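Long-range contacts in cytochrome C (Marichromatium purpuratum 984, PDB 5LO9), which is a multi-heme c-type cytochrome, the fused thiosulfate dehydrogenase TsdBA, which probably oxidises thiosulfate to tetrathionate and passes the electrons along its hemes: residues 470-478 against 507-515; 477-488 against 492-501. All coordinates share one frame; numbering follows the deposited sequence.

Interaction 1: 470-478 against 507-515; sequences INAHERPQD and DGAVLGQGV. With EDO (1,2-ethanediol), chain Y.
The loop that leaves helix 460-470, in the part of the chain that carries heme c #3, is met by the last modelled residues, and the carboxylate of Glu-474 takes hold of the backbone of Gly-512, Gln-513 and Gly-514. OE2 accepts from Gly-512 N at 2.7 Å and from Gln-513 N at 3.0 Å, the latter almost straight (177°), both on the syn side. OE1 accepts from Gly-514 N at 2.8 Å, from above the carboxylate plane. The side chain reaches these N-H groups by bending at chi2 (-67°). A water donates to both Glu-474 OE2 and Val-510 O, and Trp-432 NE1 adds a bond to OE1, so both oxygens are shared among several donors and the anionic form is probably favoured. Further along, Gln-477 NE2 donates to Gly-512 O at 2.9 Å, from above that carbonyl's plane, while its OE1 turns to Tyr-500. Gly-514 lies close on the backbone, its CA 3.3 Å from Arg-475 O in a CH...O contact; its backbone angles would press a CB against the carbonyl O of Gln-513, which calls for glycine. Beside these polar links, Leu-511 CD1 packs on Ala-472 CB at 4.1 Å. One acidic side chain gathering consecutive backbone N-H groups is characteristic of an anion nest, and here it fastens the C-terminal tail to a cytochrome c domain.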
loop_
_atom_site.group_PDB
_atom_site.type_symbol
_atom_site.label_atom_id
_atom_site.label_comp_id
_atom_site.label_asym_id
_atom_site.label_seq_id
_atom_site.Cartn_x
_atom_site.Cartn_y
_atom_site.Cartn_z
ATOM N N ILE A 470 -8.396 -33.277 8.737
ATOM C CA ILE A 470 -7.732 -32.256 9.556
ATOM C C ILE A 470 -8.744 -31.269 10.124
ATOM O O ILE A 470 -8.748 -30.954 11.320
ATOM C CB ILE A 470 -6.689 -31.512 8.705
ATOM C CG1 ILE A 470 -5.405 -32.296 8.633
ATOM C CG2 ILE A 470 -6.418 -30.096 9.247
ATOM C CD1 ILE A 470 -4.474 -31.820 7.471
ATOM N N ASN A 471 -9.572 -30.710 9.257
ATOM C CA ASN A 471 -10.430 -29.617 9.659
ATOM C C ASN A 471 -11.731 -30.086 10.294
ATOM O O ASN A 471 -12.678 -29.306 10.403
ATOM C CB ASN A 471 -10.683 -28.712 8.455
ATOM C CG ASN A 471 -9.488 -27.810 8.167
ATOM O OD1 ASN A 471 -8.779 -27.381 9.102
ATOM N ND2 ASN A 471 -9.253 -27.510 6.878
ATOM N N ALA A 472 -11.798 -31.337 10.722
ATOM C CA ALA A 472 -12.935 -31.808 11.480
ATOM C C ALA A 472 -12.577 -32.008 12.939
ATOM O O ALA A 472 -13.337 -32.619 13.683
ATOM C CB ALA A 472 -13.478 -33.081 10.847
ATOM N N HIS A 473 -11.479 -31.428 13.369
ATOM C CA HIS A 473 -11.018 -31.464 14.747
ATOM C C HIS A 473 -11.320 -30.133 15.429
ATOM O O HIS A 473 -11.476 -29.095 14.779
ATOM C CB HIS A 473 -9.504 -31.708 14.802
ATOM C CG HIS A 473 -9.075 -33.075 14.370
ATOM N ND1 HIS A 473 -8.919 -33.430 13.047
ATOM C CD2 HIS A 473 -8.725 -34.162 15.093
ATOM C CE1 HIS A 473 -8.517 -34.687 12.972
ATOM N NE2 HIS A 473 -8.388 -35.154 14.200
ATOM N N GLU A 474 -11.378 -30.151 16.756
ATOM C CA GLU A 474 -11.555 -28.856 17.405
ATOM C C GLU A 474 -10.265 -28.066 17.337
ATOM O O GLU A 474 -9.164 -28.619 17.228
ATOM C CB GLU A 474 -11.987 -28.993 18.871
ATOM C CG GLU A 474 -13.470 -29.257 19.064
ATOM C CD GLU A 474 -14.384 -28.079 18.663
ATOM O OE1 GLU A 474 -13.900 -26.931 18.542
ATOM O OE2 GLU A 474 -15.593 -28.320 18.446
ATOM N N ARG A 475 -10.419 -26.760 17.440
ATOM C CA ARG A 475 -9.343 -25.764 17.429
ATOM C C ARG A 475 -9.941 -24.545 18.103
ATOM O O ARG A 475 -11.148 -24.551 18.375
ATOM C CB ARG A 475 -8.905 -25.421 16.005
ATOM C CG ARG A 475 -10.067 -24.843 15.159
ATOM C CD ARG A 475 -9.680 -24.558 13.723
ATOM N NE ARG A 475 -9.390 -25.799 12.998
ATOM C CZ ARG A 475 -8.176 -26.320 12.855
ATOM N NH1 ARG A 475 -7.105 -25.726 13.387
ATOM N NH2 ARG A 475 -8.041 -27.442 12.176
ATOM N N PRO A 476 -9.182 -23.475 18.331
ATOM C CA PRO A 476 -9.732 -22.335 19.077
ATOM C C PRO A 476 -10.967 -21.742 18.429
ATOM O O PRO A 476 -11.142 -21.744 17.207
ATOM C CB PRO A 476 -8.581 -21.340 19.096
ATOM C CG PRO A 476 -7.348 -22.207 19.021
ATOM C CD PRO A 476 -7.751 -23.300 18.060
ATOM N N GLN A 477 -11.847 -21.261 19.294
ATOM C CA GLN A 477 -13.135 -20.743 18.861
ATOM C C GLN A 477 -13.006 -19.595 17.849
ATOM O O GLN A 477 -12.018 -18.839 17.819
ATOM C CB GLN A 477 -13.899 -20.263 20.084
ATOM C CG GLN A 477 -15.273 -19.723 19.796
ATOM C CD GLN A 477 -16.201 -20.753 19.285
ATOM O OE1 GLN A 477 -16.495 -20.813 18.093
ATOM N NE2 GLN A 477 -16.680 -21.597 20.198
ATOM N N ASP A 478 -14.051 -19.446 17.046
ATOM C CA ASP A 478 -14.161 -18.297 16.156
ATOM C C ASP A 478 -14.174 -17.007 16.969
ATOM O O ASP A 478 -14.920 -16.911 17.958
ATOM C CB ASP A 478 -15.429 -18.415 15.329
ATOM C CG ASP A 478 -15.440 -17.485 14.156
ATOM O OD1 ASP A 478 -14.935 -16.360 14.318
ATOM O OD2 ASP A 478 -15.972 -17.883 13.087
ATOM N N ASP A 507 -18.172 -38.244 20.093
ATOM C CA ASP A 507 -19.519 -38.781 20.341
ATOM C C ASP A 507 -20.578 -37.927 19.640
ATOM O O ASP A 507 -21.711 -37.751 20.119
ATOM C CB ASP A 507 -19.778 -38.926 21.846
ATOM C CG ASP A 507 -18.924 -40.052 22.467
ATOM O OD1 ASP A 507 -18.960 -41.172 21.897
ATOM O OD2 ASP A 507 -18.198 -39.830 23.479
ATOM N N GLY A 508 -20.186 -37.421 18.465
ATOM C CA GLY A 508 -21.037 -36.636 17.593
ATOM C C GLY A 508 -21.442 -35.278 18.102
ATOM O O GLY A 508 -22.406 -34.715 17.579
ATOM N N ALA A 509 -20.710 -34.706 19.063
ATOM C CA ALA A 509 -20.952 -33.316 19.450
ATOM C C ALA A 509 -20.679 -32.389 18.277
ATOM O O ALA A 509 -19.848 -32.680 17.404
ATOM C CB ALA A 509 -20.061 -32.879 20.616
ATOM N N VAL A 510 -21.366 -31.246 18.268
ATOM C CA VAL A 510 -21.148 -30.302 17.182
ATOM C C VAL A 510 -19.742 -29.739 17.269
ATOM O O VAL A 510 -19.208 -29.486 18.363
ATOM C CB VAL A 510 -22.195 -29.179 17.162
ATOM C CG1 VAL A 510 -23.548 -29.802 17.065
ATOM C CG2 VAL A 510 -22.056 -28.285 18.384
ATOM N N LEU A 511 -19.124 -29.599 16.100
ATOM C CA LEU A 511 -17.851 -28.920 15.990
ATOM C C LEU A 511 -18.065 -27.433 16.183
ATOM O O LEU A 511 -19.073 -26.863 15.744
ATOM C CB LEU A 511 -17.223 -29.169 14.613
ATOM C CG LEU A 511 -16.639 -30.549 14.341
ATOM C CD1 LEU A 511 -16.235 -30.784 12.897
ATOM C CD2 LEU A 511 -15.437 -30.708 15.252
ATOM N N GLY A 512 -17.102 -26.802 16.826
ATOM C CA GLY A 512 -17.104 -25.355 16.920
ATOM C C GLY A 512 -17.256 -24.868 18.337
ATOM O O GLY A 512 -17.717 -23.745 18.547
ATOM N N GLN A 513 -16.811 -25.692 19.297
ATOM C CA GLN A 513 -16.846 -25.373 20.715
ATOM C C GLN A 513 -15.539 -24.820 21.254
ATOM O O GLN A 513 -15.551 -24.156 22.300
ATOM C CB GLN A 513 -17.195 -26.630 21.509
ATOM C CG GLN A 513 -18.206 -27.478 20.784
ATOM C CD GLN A 513 -19.295 -27.984 21.675
ATOM O OE1 GLN A 513 -19.309 -27.735 22.886
ATOM N NE2 GLN A 513 -20.242 -28.688 21.072
ATOM N N GLY A 514 -14.431 -25.040 20.566
ATOM C CA GLY A 514 -13.145 -24.564 21.056
ATOM C C GLY A 514 -12.455 -25.562 21.967
ATOM O O GLY A 514 -12.691 -26.769 21.922
ATOM N N VAL A 515 -11.558 -25.030 22.790
ATOM C CA VAL A 515 -10.677 -25.833 23.633
ATOM C C VAL A 515 -10.701 -25.469 25.135
ATOM O O VAL A 515 -11.037 -26.311 25.995
ATOM C CB VAL A 515 -9.274 -25.707 23.061
ATOM C CG1 VAL A 515 -9.222 -26.377 21.679
ATOM C CG2 VAL A 515 -8.901 -24.234 22.908
HETATM C C1 EDO Y . -20.329 -24.269 23.361
HETATM O O1 EDO Y . -21.174 -25.075 24.184
HETATM C C2 EDO Y . -19.892 -23.073 24.197
HETATM O O2 EDO Y . -18.463 -23.034 24.226
HETATM O O HOH W 1 -16.800 -30.587 19.246
#

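Interaction 2: 477-488 against 492-501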
loop_
_atom_site.group_PDB
_atom_site.type_symbol
_atom_site.label_atom_id
_atom_site.label_comp_id
_atom_site.label_asym_id
_atom_site.label_seq_id
_atom_site.Cartn_x
_atom_site.Cartn_y
_atom_site.Cartn_z
ATOM N N GLN A 477 -11.847 -21.261 19.294
ATOM C CA GLN A 477 -13.135 -20.743 18.861
ATOM C C GLN A 477 -13.006 -19.595 17.849
ATOM O O GLN A 477 -12.018 -18.839 17.819
ATOM C CB GLN A 477 -13.899 -20.263 20.084
ATOM C CG GLN A 477 -15.273 -19.723 19.796
ATOM C CD GLN A 477 -16.201 -20.753 19.285
ATOM O OE1 GLN A 477 -16.495 -20.813 18.093
ATOM N NE2 GLN A 477 -16.680 -21.597 20.198
ATOM N N ASP A 478 -14.051 -19.446 17.046
ATOM C CA ASP A 478 -14.161 -18.297 16.156
ATOM C C ASP A 478 -14.174 -17.007 16.969
ATOM O O ASP A 478 -14.920 -16.911 17.958
ATOM C CB ASP A 478 -15.429 -18.415 15.329
ATOM C CG ASP A 478 -15.440 -17.485 14.156
ATOM O OD1 ASP A 478 -14.935 -16.360 14.318
ATOM O OD2 ASP A 478 -15.972 -17.883 13.087
ATOM N N PRO A 479 -13.337 -16.017 16.632
ATOM C CA PRO A 479 -13.407 -14.715 17.336
ATOM C C PRO A 479 -14.745 -14.010 17.213
ATOM O O PRO A 479 -15.043 -13.169 18.060
ATOM C CB PRO A 479 -12.295 -13.903 16.670
ATOM C CG PRO A 479 -11.322 -14.937 16.212
ATOM C CD PRO A 479 -12.151 -16.103 15.765
ATOM N N ARG A 480 -15.551 -14.340 16.200
ATOM C CA ARG A 480 -16.900 -13.835 15.987
ATOM C C ARG A 480 -17.946 -14.632 16.750
ATOM O O ARG A 480 -19.149 -14.400 16.574
ATOM C CB ARG A 480 -17.226 -13.873 14.489
ATOM C CG ARG A 480 -16.222 -13.079 13.649
ATOM C CD ARG A 480 -16.278 -13.416 12.171
ATOM N NE ARG A 480 -15.937 -14.798 11.874
ATOM C CZ ARG A 480 -15.938 -15.319 10.655
ATOM N NH1 ARG A 480 -16.247 -14.579 9.597
ATOM N NH2 ARG A 480 -15.641 -16.596 10.497
ATOM N N PHE A 481 -17.516 -15.608 17.542
ATOM C CA PHE A 481 -18.447 -16.412 18.323
ATOM C C PHE A 481 -19.399 -15.516 19.097
ATOM O O PHE A 481 -18.991 -14.556 19.753
ATOM C CB PHE A 481 -17.675 -17.341 19.282
ATOM C CG PHE A 481 -18.533 -18.359 19.995
ATOM C CD1 PHE A 481 -19.300 -19.277 19.270
ATOM C CD2 PHE A 481 -18.517 -18.456 21.375
ATOM C CE1 PHE A 481 -20.083 -20.229 19.914
ATOM C CE2 PHE A 481 -19.282 -19.418 22.007
ATOM C CZ PHE A 481 -20.052 -20.304 21.269
ATOM N N ASP A 482 -20.670 -15.888 19.061
ATOM C CA ASP A 482 -21.739 -15.138 19.699
ATOM C C ASP A 482 -22.220 -15.770 21.009
ATOM O O ASP A 482 -22.958 -15.125 21.754
ATOM C CB ASP A 482 -22.891 -15.068 18.690
ATOM C CG ASP A 482 -24.240 -15.232 19.315
ATOM O OD1 ASP A 482 -24.876 -14.173 19.566
ATOM O OD2 ASP A 482 -24.664 -16.397 19.523
ATOM N N GLY A 483 -21.658 -16.914 21.401
ATOM C CA GLY A 483 -22.172 -17.708 22.467
ATOM C C GLY A 483 -22.920 -18.962 22.010
ATOM O O GLY A 483 -22.867 -19.986 22.716
ATOM N N SER A 484 -23.556 -18.931 20.832
ATOM C CA SER A 484 -24.257 -20.080 20.266
ATOM C C SER A 484 -23.550 -20.599 19.020
ATOM O O SER A 484 -23.367 -19.862 18.056
ATOM C CB SER A 484 -25.694 -19.722 19.889
ATOM O OG SER A 484 -26.172 -20.576 18.855
ATOM N N VAL A 485 -23.262 -21.899 18.998
ATOM C CA VAL A 485 -22.651 -22.517 17.822
ATOM C C VAL A 485 -23.572 -22.433 16.603
ATOM O O VAL A 485 -23.133 -22.048 15.514
ATOM C CB VAL A 485 -22.253 -23.962 18.142
ATOM C CG1 VAL A 485 -21.838 -24.713 16.889
ATOM C CG2 VAL A 485 -21.118 -23.960 19.152
ATOM N N GLU A 486 -24.852 -22.799 16.748
ATOM C CA GLU A 486 -25.780 -22.702 15.611
ATOM C C GLU A 486 -25.816 -21.277 15.052
ATOM O O GLU A 486 -25.746 -21.055 13.833
ATOM C CB GLU A 486 -27.202 -23.138 16.004
ATOM C CG GLU A 486 -27.644 -24.499 15.430
ATOM C CD GLU A 486 -29.127 -24.885 15.701
ATOM O OE1 GLU A 486 -29.807 -24.220 16.502
ATOM O OE2 GLU A 486 -29.617 -25.877 15.111
ATOM N N ARG A 487 -25.939 -20.288 15.923
ATOM C CA ARG A 487 -26.078 -18.943 15.402
ATOM C C ARG A 487 -24.800 -18.526 14.665
ATOM O O ARG A 487 -24.849 -18.121 13.497
ATOM C CB ARG A 487 -26.446 -17.999 16.543
ATOM C CG ARG A 487 -26.841 -16.617 16.102
ATOM C CD ARG A 487 -27.927 -16.644 15.021
ATOM N NE ARG A 487 -28.397 -15.290 14.738
ATOM C CZ ARG A 487 -28.819 -14.859 13.554
ATOM N NH1 ARG A 487 -28.846 -15.684 12.503
ATOM N NH2 ARG A 487 -29.205 -13.590 13.427
ATOM N N THR A 488 -23.637 -18.688 15.315
ATOM C CA THR A 488 -22.364 -18.364 14.680
ATOM C C THR A 488 -22.189 -19.159 13.391
ATOM O O THR A 488 -21.594 -18.672 12.414
ATOM C CB THR A 488 -21.200 -18.648 15.649
ATOM O OG1 THR A 488 -21.261 -17.774 16.785
ATOM C CG2 THR A 488 -19.851 -18.436 14.990
ATOM N N PHE A 492 -21.694 -17.235 9.667
ATOM C CA PHE A 492 -20.334 -17.146 9.175
ATOM C C PHE A 492 -19.777 -18.423 8.562
ATOM O O PHE A 492 -18.647 -18.401 8.055
ATOM C CB PHE A 492 -19.410 -16.728 10.310
ATOM C CG PHE A 492 -19.799 -15.452 10.976
ATOM C CD1 PHE A 492 -19.600 -14.245 10.366
ATOM C CD2 PHE A 492 -20.320 -15.461 12.243
ATOM C CE1 PHE A 492 -19.929 -13.092 10.992
ATOM C CE2 PHE A 492 -20.642 -14.284 12.864
ATOM C CZ PHE A 492 -20.455 -13.111 12.226
ATOM N N HIS A 493 -20.523 -19.528 8.580
ATOM C CA HIS A 493 -19.971 -20.805 8.159
ATOM C C HIS A 493 -20.940 -21.577 7.293
ATOM O O HIS A 493 -20.912 -22.818 7.262
ATOM C CB HIS A 493 -19.588 -21.630 9.365
ATOM C CG HIS A 493 -18.514 -21.017 10.206
ATOM N ND1 HIS A 493 -17.166 -21.161 9.929
ATOM C CD2 HIS A 493 -18.594 -20.273 11.334
ATOM C CE1 HIS A 493 -16.466 -20.544 10.869
ATOM N NE2 HIS A 493 -17.308 -19.993 11.729
ATOM N N ALA A 494 -21.827 -20.865 6.611
ATOM C CA ALA A 494 -22.886 -21.525 5.856
ATOM C C ALA A 494 -22.369 -21.881 4.459
ATOM O O ALA A 494 -22.677 -21.241 3.450
ATOM C CB ALA A 494 -24.135 -20.650 5.830
ATOM N N SER A 495 -21.546 -22.924 4.419
ATOM C CA SER A 495 -20.988 -23.460 3.183
ATOM C C SER A 495 -20.858 -24.976 3.299
ATOM O O SER A 495 -20.639 -25.502 4.402
ATOM C CB SER A 495 -19.612 -22.859 2.875
ATOM O OG SER A 495 -18.906 -23.672 1.933
ATOM N N PRO A 496 -20.936 -25.704 2.182
ATOM C CA PRO A 496 -20.725 -27.168 2.253
ATOM C C PRO A 496 -19.284 -27.552 2.588
ATOM O O PRO A 496 -19.040 -28.712 2.933
ATOM C CB PRO A 496 -21.106 -27.657 0.842
ATOM C CG PRO A 496 -21.865 -26.472 0.182
ATOM C CD PRO A 496 -21.264 -25.239 0.818
ATOM N N PHE A 497 -18.329 -26.620 2.501
ATOM C CA PHE A 497 -16.924 -26.901 2.765
ATOM C C PHE A 497 -16.462 -26.401 4.112
ATOM O O PHE A 497 -15.260 -26.296 4.322
ATOM C CB PHE A 497 -16.033 -26.275 1.696
ATOM C CG PHE A 497 -16.396 -26.677 0.285
ATOM C CD1 PHE A 497 -16.083 -27.937 -0.195
ATOM C CD2 PHE A 497 -17.029 -25.798 -0.559
ATOM C CE1 PHE A 497 -16.424 -28.310 -1.473
ATOM C CE2 PHE A 497 -17.371 -26.169 -1.832
ATOM C CZ PHE A 497 -17.068 -27.417 -2.290
ATOM N N ASP A 498 -17.383 -26.044 5.001
ATOM C CA ASP A 498 -17.086 -25.494 6.328
ATOM C C ASP A 498 -17.788 -26.433 7.307
ATOM O O ASP A 498 -19.022 -26.537 7.311
ATOM C CB ASP A 498 -17.567 -24.022 6.449
ATOM C CG ASP A 498 -16.959 -23.291 7.647
ATOM O OD1 ASP A 498 -16.660 -22.036 7.604
ATOM O OD2 ASP A 498 -16.779 -24.018 8.650
ATOM N N LEU A 499 -17.014 -27.126 8.128
ATOM C CA LEU A 499 -17.591 -28.108 9.034
ATOM C C LEU A 499 -17.937 -27.524 10.386
ATOM O O LEU A 499 -18.395 -28.265 11.257
ATOM C CB LEU A 499 -16.651 -29.300 9.239
ATOM C CG LEU A 499 -16.080 -29.966 7.991
ATOM C CD1 LEU A 499 -15.242 -31.211 8.361
ATOM C CD2 LEU A 499 -17.158 -30.296 7.028
ATOM N N TYR A 500 -17.724 -26.228 10.587
ATOM C CA TYR A 500 -18.123 -25.590 11.833
ATOM C C TYR A 500 -19.618 -25.787 12.027
ATOM O O TYR A 500 -20.413 -25.533 11.115
ATOM C CB TYR A 500 -17.757 -24.100 11.798
ATOM C CG TYR A 500 -17.999 -23.349 13.085
ATOM C CD1 TYR A 500 -16.949 -23.099 13.967
ATOM C CD2 TYR A 500 -19.274 -22.911 13.444
ATOM C CE1 TYR A 500 -17.157 -22.394 15.178
ATOM C CE2 TYR A 500 -19.493 -22.195 14.645
ATOM C CZ TYR A 500 -18.433 -21.943 15.507
ATOM O OH TYR A 500 -18.632 -21.263 16.700
ATOM N N GLY A 501 -19.994 -26.288 13.204
ATOM C CA GLY A 501 -21.375 -26.541 13.526
ATOM C C GLY A 501 -21.878 -27.934 13.204
ATOM O O GLY A 501 -22.876 -28.368 13.801
#
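Phe-492 lies against the side chain of Arg-480 while, one residue on, His-493 bonds Asp-478. Arg-480 CD stands over the phenyl face, 4.0 Å from the centroid of the Phe-492 ring, in a CH-pi contact. The guanidinium goes on over the CB-CG-CD1 side of the phenylalanine with its plane inclined 31° to the ring, bringing NH1 within 3.5 Å of Phe-492 CD1. His-493 NE2 donates to Asp-478 OD2 at 2.8 Å, using the anti lone pair, with the ring and carboxylate planes steeply turned (81°). The syn lone pairs serve Arg-480, which grips the carboxylate side-on: NE bonds OD1, and NH2 makes a salt bridge with OD2 at 2.9 Å. Asp-478 OD1 also takes Arg-480 N, an Asx turn that starts the arginine beside its partner. With an alanine replacing Arg-480, the part of the phenyl face under CD and the guanidinium is likely to lose its cover, and Asp-478, without the two-nitrogen grip and held mainly by His-493, to be freer to turn about its own bonds.

Behind the histidine, Asp-498 OD1 accepts from ND1 and fixes the ring's rotation from the other edge, while its OD2 takes Tyr-500 N in a further Asx turn. With CG anti to the backbone N (chi1 -174°), the Tyr-500 ring is carried across one face of His-493 until OH reaches Gln-477 OE1, to which it donates at 2.6 Å. Thr-488 CG2 packs 3.5 Å from Tyr-500 OH, and Val-485 CG1 touches Tyr-500 CE2 at 4.1 Å. Trp-432 meets the tyrosine edge-to-face and Arg-480 touches Tyr-333 of the thiosulfate pocket. Helix 485-492, N-capped by Ser-484, follows helix 460-470, and the loop after it runs back alongside its first turn, near the start of helix 439-449.

Overall arrangement
Interaction 2 is nested within the loop that interaction 1 closes, and their centres lie 10 Å apart. Interaction 1 touches through twelve residues, five buried and two exposed, and interaction 2 through ten, four buried and none exposed, so interaction 1 reaches further to the surface. They share Gln-477 and Asp-478, and Trp-432 borders both. A probable hydrogen bond from Gly-501 N to Leu-511 O joins them directly, and Val-510 CB packs 3.5 Å from Gly-501 O. Their chemistry differs: 470-478 against 507-515 relies on a carboxylate receiving backbone N-H groups of the irregular C-terminal tail, whereas 477-488 against 492-501 relies on side chains, with a charged pair, a histidine and aromatic rings against a short helix.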